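Local coordinates for carbamate kinase (Aeropyrum pernix, PDB 2E9Y), which probably catalyses the reversible transfer of a phosphoryl group between ATP and carbamate, at residues H269-P272 and G273-G276; R255-A258 and S259-K262; E143-S146 and R147-W151. All blocks are in the same frame, centred on the assembly; numbering follows the deposited sequence.

Contact 1. Residues H269-P272 and G273-G276; sequences HFPP and GSMG
Pro271 O lies at the centre of the turn and accepts two backbone N-H groups: Ser274 N at 3.0 Å from Pro271 O, and Gly276 N, also at 3.0 Å from it. The two donors come from opposite faces of the carbonyl plane, so one oxygen ties both the turn and the first residues of the helix that follows. The first bond closes a type I beta turn from Pro271 to Ser274. Pro272 suits its second position because the ring already fixes phi near -56°, and Gly273 takes the third, with a phi of -93° and a psi close to zero. Ser274 then lays its hydroxyl alongside the first proline, with OG 3.4 Å from Pro271 CB; a chi1 of 58° puts that oxygen between its own backbone N and carbonyl carbon. Glycine suits position 276, where the carbonyl oxygens of Phe270 and Pro271 fill the space in which a side chain would start. Phe270 CB packs 3.6 Å from Gly276 CA. The turn joins helix 258-266 to helix 275-289; the Phe270 side chain reaches back to Tyr264 and Leu265 of the earlier helix and to Val241 in a loop, while Met275 rests on Val238.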
loop_
_atom_site.group_PDB
_atom_site.type_symbol
_atom_site.label_atom_id
_atom_site.label_comp_id
_atom_site.label_asym_id
_atom_site.label_seq_id
_atom_site.Cartn_x
_atom_site.Cartn_y
_atom_site.Cartn_z
ATOM N N HIS A 269 26.798 -5.085 -24.587
ATOM C CA HIS A 269 27.364 -3.772 -24.307
ATOM C C HIS A 269 26.768 -3.153 -23.049
ATOM O O HIS A 269 27.396 -2.313 -22.406
ATOM C CB HIS A 269 27.116 -2.830 -25.488
ATOM C CG HIS A 269 28.288 -2.690 -26.406
ATOM N ND1 HIS A 269 29.304 -1.787 -26.179
ATOM C CD2 HIS A 269 28.617 -3.351 -27.540
ATOM C CE1 HIS A 269 30.209 -1.898 -27.136
ATOM N NE2 HIS A 269 29.816 -2.840 -27.974
ATOM N N PHE A 270 25.558 -3.576 -22.701
ATOM C CA PHE A 270 24.863 -3.032 -21.540
ATOM C C PHE A 270 24.617 -4.076 -20.456
ATOM O O PHE A 270 23.808 -4.987 -20.630
ATOM C CB PHE A 270 23.538 -2.425 -21.995
ATOM C CG PHE A 270 23.671 -1.544 -23.206
ATOM C CD1 PHE A 270 24.464 -0.400 -23.164
ATOM C CD2 PHE A 270 23.031 -1.873 -24.395
ATOM C CE1 PHE A 270 24.620 0.404 -24.292
ATOM C CE2 PHE A 270 23.178 -1.076 -25.528
ATOM C CZ PHE A 270 23.974 0.064 -25.477
ATOM N N PRO A 271 25.307 -3.939 -19.309
ATOM C CA PRO A 271 25.191 -4.856 -18.171
ATOM C C PRO A 271 23.753 -5.258 -17.859
ATOM O O PRO A 271 22.899 -4.407 -17.617
ATOM C CB PRO A 271 25.830 -4.068 -17.033
ATOM C CG PRO A 271 26.903 -3.299 -17.738
ATOM C CD PRO A 271 26.178 -2.799 -18.971
ATOM N N PRO A 272 23.470 -6.570 -17.861
ATOM C CA PRO A 272 22.127 -7.083 -17.577
ATOM C C PRO A 272 21.593 -6.608 -16.227
ATOM O O PRO A 272 20.385 -6.603 -15.995
ATOM C CB PRO A 272 22.324 -8.597 -17.608
ATOM C CG PRO A 272 23.436 -8.771 -18.597
ATOM C CD PRO A 272 24.392 -7.671 -18.192
ATOM N N GLY A 273 22.498 -6.202 -15.343
ATOM C CA GLY A 273 22.086 -5.753 -14.026
ATOM C C GLY A 273 21.843 -4.267 -13.858
ATOM O O GLY A 273 21.554 -3.817 -12.751
ATOM N N SER A 274 21.945 -3.494 -14.935
ATOM C CA SER A 274 21.732 -2.057 -14.820
ATOM C C SER A 274 21.158 -1.375 -16.059
ATOM O O SER A 274 19.950 -1.170 -16.162
ATOM C CB SER A 274 23.044 -1.368 -14.427
ATOM O OG SER A 274 24.067 -1.633 -15.374
ATOM N N MET A 275 22.027 -1.022 -16.998
ATOM C CA MET A 275 21.594 -0.326 -18.202
ATOM C C MET A 275 20.923 -1.201 -19.256
ATOM O O MET A 275 20.155 -0.702 -20.074
ATOM C CB MET A 275 22.779 0.418 -18.824
ATOM C CG MET A 275 22.397 1.366 -19.949
ATOM S SD MET A 275 21.055 2.470 -19.475
ATOM C CE MET A 275 21.883 3.599 -18.356
ATOM N N GLY A 276 21.208 -2.500 -19.234
ATOM C CA GLY A 276 20.611 -3.400 -20.207
ATOM C C GLY A 276 19.094 -3.336 -20.246
ATOM O O GLY A 276 18.512 -3.096 -21.306
#

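Contact 2. Residues R255-A258 and S259-K262; sequences RAAA and SELK
Ala256 directs its methyl group at Leu261, five residues on, and Ala256 CB lies 3.8 Å from Leu261 CG and at the same distance from Leu261 CD2. The leucine meets it with its branch point and one methyl: a chi1 of -72° sets CG opposite its own carbonyl carbon, which places CG and CD2 against the Ala256 methyl. A small residue suits position 256 because the bulk of the pair is supplied by the leucine. The Ala257 methyl lies beside the serine hydroxyl, Ala257 CB 3.8 Å from Ser259 OG, and the first part of the Glu260 chain runs past that methyl before bending at chi2.

This is a strand-to-helix junction of the amino acid kinase alpha/beta fold: strand 255-257 pairs in parallel with strand 311-314 of the mixed sheet, and the chain passes directly into helix 258-266. Ala257 is the N-cap. Its carbonyl begins the helical bonding, with Leu261 N 3.0 Å from Ala257 O and nearly in line with the C=O bond. Glu260 N also approaches Ala257 O, but its bond is bent and weak. One residue further, Lys262 N is 2.9 Å from Ala258 O.

Ala258 and Leu261 both pack on Ile283 of helix 275-289 and on Val313, so apolar residues suit this buried side of the first turn. The polar ends go elsewhere. Ser259 OG bonds to Gly316 O, at the C-terminal residue, and the extended Lys262 forms a salt bridge with Glu287. Glu260, whose acidic group near the helix start would probably be favoured by the helix dipole, pairs through OE2 with Lys263 NZ.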
loop_
_atom_site.group_PDB
_atom_site.type_symbol
_atom_site.label_atom_id
_atom_site.label_comp_id
_atom_site.label_asym_id
_atom_site.label_seq_id
_atom_site.Cartn_x
_atom_site.Cartn_y
_atom_site.Cartn_z
ATOM N N ARG A 255 21.728 10.809 -28.959
ATOM C CA ARG A 255 20.607 10.311 -29.727
ATOM C C ARG A 255 21.037 9.028 -30.436
ATOM O O ARG A 255 22.173 8.888 -30.866
ATOM C CB ARG A 255 20.257 11.347 -30.799
ATOM C CG ARG A 255 19.622 12.619 -30.238
ATOM C CD ARG A 255 19.098 13.568 -31.328
ATOM N NE ARG A 255 18.557 14.783 -30.707
ATOM C CZ ARG A 255 18.028 15.754 -31.484
ATOM N NH1 ARG A 255 17.985 15.623 -32.800
ATOM N NH2 ARG A 255 17.544 16.850 -30.902
ATOM N N ALA A 256 20.126 8.068 -30.531
ATOM C CA ALA A 256 20.437 6.797 -31.165
ATOM C C ALA A 256 19.164 6.106 -31.629
ATOM O O ALA A 256 18.152 6.114 -30.928
ATOM C CB ALA A 256 21.193 5.901 -30.193
ATOM N N ALA A 257 19.216 5.520 -32.819
ATOM C CA ALA A 257 18.070 4.811 -33.358
ATOM C C ALA A 257 17.913 3.516 -32.570
ATOM O O ALA A 257 18.904 2.857 -32.244
ATOM C CB ALA A 257 18.286 4.505 -34.833
ATOM N N ALA A 258 16.671 3.163 -32.255
ATOM C CA ALA A 258 16.393 1.946 -31.504
ATOM C C ALA A 258 17.028 0.739 -32.179
ATOM O O ALA A 258 17.532 -0.160 -31.507
ATOM C CB ALA A 258 14.885 1.742 -31.373
ATOM N N SER A 259 17.008 0.722 -33.510
ATOM C CA SER A 259 17.584 -0.385 -34.267
ATOM C C SER A 259 19.081 -0.504 -34.007
ATOM O O SER A 259 19.629 -1.605 -33.966
ATOM C CB SER A 259 17.340 -0.194 -35.767
ATOM O OG SER A 259 17.985 0.974 -36.241
ATOM N N GLU A 260 19.744 0.632 -33.836
ATOM C CA GLU A 260 21.176 0.625 -33.573
ATOM C C GLU A 260 21.468 0.169 -32.149
ATOM O O GLU A 260 22.395 -0.605 -31.920
ATOM C CB GLU A 260 21.766 2.013 -33.817
ATOM C CG GLU A 260 21.904 2.339 -35.292
ATOM C CD GLU A 260 22.877 1.408 -35.996
ATOM O OE1 GLU A 260 24.099 1.535 -35.769
ATOM O OE2 GLU A 260 22.416 0.542 -36.767
ATOM N N LEU A 261 20.678 0.645 -31.189
ATOM C CA LEU A 261 20.886 0.247 -29.803
ATOM C C LEU A 261 20.610 -1.239 -29.626
ATOM O O LEU A 261 21.254 -1.905 -28.813
ATOM C CB LEU A 261 19.986 1.052 -28.860
ATOM C CG LEU A 261 20.345 2.522 -28.638
ATOM C CD1 LEU A 261 19.459 3.094 -27.545
ATOM C CD2 LEU A 261 21.810 2.651 -28.244
ATOM N N LYS A 262 19.657 -1.759 -30.396
ATOM C CA LYS A 262 19.295 -3.169 -30.320
ATOM C C LYS A 262 20.483 -4.055 -30.689
ATOM O O LYS A 262 20.641 -5.149 -30.148
ATOM C CB LYS A 262 18.113 -3.458 -31.251
ATOM C CG LYS A 262 17.328 -4.700 -30.888
ATOM C CD LYS A 262 16.001 -4.752 -31.635
ATOM C CE LYS A 262 15.069 -5.784 -31.020
ATOM N NZ LYS A 262 13.718 -5.759 -31.639
#

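Contact 3. Residues E143-S146 and R147-W151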
loop_
_atom_site.group_PDB
_atom_site.type_symbol
_atom_site.label_atom_id
_atom_site.label_comp_id
_atom_site.label_asym_id
_atom_site.label_seq_id
_atom_site.Cartn_x
_atom_site.Cartn_y
_atom_site.Cartn_z
ATOM N N GLU A 143 18.044 -26.059 2.496
ATOM C CA GLU A 143 17.661 -27.363 1.961
ATOM C C GLU A 143 16.249 -27.726 2.409
ATOM O O GLU A 143 15.504 -28.379 1.679
ATOM C CB GLU A 143 18.658 -28.436 2.406
ATOM C CG GLU A 143 20.087 -28.131 1.987
ATOM C CD GLU A 143 21.034 -29.287 2.228
ATOM O OE1 GLU A 143 20.906 -29.959 3.274
ATOM O OE2 GLU A 143 21.916 -29.512 1.373
ATOM N N GLU A 144 15.881 -27.283 3.606
ATOM C CA GLU A 144 14.556 -27.552 4.150
ATOM C C GLU A 144 13.495 -26.758 3.387
ATOM O O GLU A 144 12.435 -27.287 3.041
ATOM C CB GLU A 144 14.526 -27.187 5.637
ATOM C CG GLU A 144 13.191 -27.413 6.327
ATOM C CD GLU A 144 12.676 -28.830 6.164
ATOM O OE1 GLU A 144 13.460 -29.779 6.371
ATOM O OE2 GLU A 144 11.482 -28.992 5.837
ATOM N N LEU A 145 13.784 -25.489 3.124
ATOM C CA LEU A 145 12.857 -24.632 2.393
ATOM C C LEU A 145 12.640 -25.159 0.976
ATOM O O LEU A 145 11.544 -25.044 0.427
ATOM C CB LEU A 145 13.390 -23.196 2.343
ATOM C CG LEU A 145 13.352 -22.430 3.671
ATOM C CD1 LEU A 145 14.196 -21.172 3.581
ATOM C CD2 LEU A 145 11.907 -22.085 4.009
ATOM N N SER A 146 13.686 -25.741 0.394
ATOM C CA SER A 146 13.597 -26.294 -0.954
ATOM C C SER A 146 12.730 -27.547 -0.942
ATOM O O SER A 146 11.932 -27.769 -1.849
ATOM C CB SER A 146 14.988 -26.644 -1.490
ATOM O OG SER A 146 15.800 -25.489 -1.618
ATOM N N ARG A 147 12.891 -28.362 0.095
ATOM C CA ARG A 147 12.122 -29.595 0.218
ATOM C C ARG A 147 10.662 -29.320 0.563
ATOM O O ARG A 147 9.759 -29.977 0.046
ATOM C CB ARG A 147 12.726 -30.489 1.301
ATOM C CG ARG A 147 12.046 -31.843 1.436
ATOM C CD ARG A 147 12.369 -32.492 2.775
ATOM N NE ARG A 147 11.773 -31.763 3.893
ATOM C CZ ARG A 147 10.465 -31.623 4.084
ATOM N NH1 ARG A 147 9.604 -32.164 3.232
ATOM N NH2 ARG A 147 10.013 -30.940 5.129
ATOM N N ARG A 148 10.440 -28.340 1.434
ATOM C CA ARG A 148 9.097 -27.985 1.879
ATOM C C ARG A 148 8.295 -27.082 0.940
ATOM O O ARG A 148 7.134 -27.369 0.641
ATOM C CB ARG A 148 9.173 -27.334 3.263
ATOM C CG ARG A 148 7.847 -26.786 3.777
ATOM C CD ARG A 148 7.981 -26.260 5.197
ATOM N NE ARG A 148 9.095 -25.324 5.325
ATOM C CZ ARG A 148 9.416 -24.688 6.448
ATOM N NH1 ARG A 148 8.705 -24.880 7.550
ATOM N NH2 ARG A 148 10.456 -23.865 6.471
ATOM N N TYR A 149 8.902 -25.992 0.480
ATOM C CA TYR A 149 8.201 -25.061 -0.399
ATOM C C TYR A 149 8.722 -25.051 -1.833
ATOM O O TYR A 149 8.222 -24.301 -2.673
ATOM C CB TYR A 149 8.293 -23.637 0.153
ATOM C CG TYR A 149 7.810 -23.458 1.573
ATOM C CD1 TYR A 149 6.519 -23.833 1.951
ATOM C CD2 TYR A 149 8.629 -22.863 2.531
ATOM C CE1 TYR A 149 6.058 -23.614 3.249
ATOM C CE2 TYR A 149 8.179 -22.638 3.828
ATOM C CZ TYR A 149 6.894 -23.013 4.180
ATOM O OH TYR A 149 6.449 -22.768 5.460
ATOM N N GLY A 150 9.732 -25.864 -2.112
ATOM C CA GLY A 150 10.280 -25.897 -3.453
ATOM C C GLY A 150 11.046 -24.635 -3.809
ATOM O O GLY A 150 11.170 -24.288 -4.982
ATOM N N TRP A 151 11.558 -23.942 -2.797
ATOM C CA TRP A 151 12.327 -22.722 -3.025
ATOM C C TRP A 151 13.632 -23.059 -3.733
ATOM O O TRP A 151 14.144 -24.171 -3.609
ATOM C CB TRP A 151 12.635 -22.034 -1.697
ATOM C CG TRP A 151 11.477 -21.301 -1.106
ATOM C CD1 TRP A 151 10.153 -21.493 -1.381
ATOM C CD2 TRP A 151 11.536 -20.279 -0.103
ATOM N NE1 TRP A 151 9.383 -20.655 -0.610
ATOM C CE2 TRP A 151 10.205 -19.900 0.183
ATOM C CE3 TRP A 151 12.582 -19.649 0.582
ATOM C CZ2 TRP A 151 9.894 -18.914 1.130
ATOM C CZ3 TRP A 151 12.272 -18.668 1.525
ATOM C CH2 TRP A 151 10.937 -18.313 1.787
#
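Over one face of the Trp151 indole sits Leu145, whose CD2 is 4.3 Å from the centroid of the six-membered ring and close to its normal, a CH-pi contact; Tyr149 CD2 lies over the same face toward the rim. The same leucine methyl meets the Tyr149 ring at its edge, 3.7 Å from Tyr149 CD2, while Arg148 CG lies over the centre of one face of that ring, 3.6 Å above its plane. Leu145 CD2 is also at the edge of the Arg148 guanidinium, one face of which carries Tyr149 OH and the opposite face Glu144 CG. A branched leucine thus suits the site, since CD1 is left to lie 3.7 Å from Trp151 CE3.

Glu144 and Arg147, three residues apart, lie side by side and form a salt bridge from OE2 to NH2. Glu144 OE2 uses its syn lone pair and is tilted from the guanidinium plane; the very short separation is doubtful in its exact value.

Gly150, with positive phi, lets the chain leave the helix. Apolar and charged groups share this helix end: Leu145 packs against both rings, while Glu144 OE2, 4.4 Å from Arg148 NE and well out of that guanidinium plane, probably offsets two arginine charges, the second through proximity alone.

In the fold
Along the chain contact 3 comes first, then contact 2, then contact 1. Contact 3 lies at the end of helix 139-149, beside the small antiparallel sheet that includes strands 136-137 and 152-155; its centre is about 44 Å from that of contact 2 and about 31 Å from that of contact 1. This outlying part probably corresponds to the protruding subdomain known in carbamate kinases. Contacts 1 and 2 are neighbours, their centres about 15 Å apart, at either end of the section containing helix 258-266; they touch where Phe270 CE2 lies 3.9 Å from Leu261 O. Together they bring the chain from strand 255-257 of the large mixed sheet into helix 275-289.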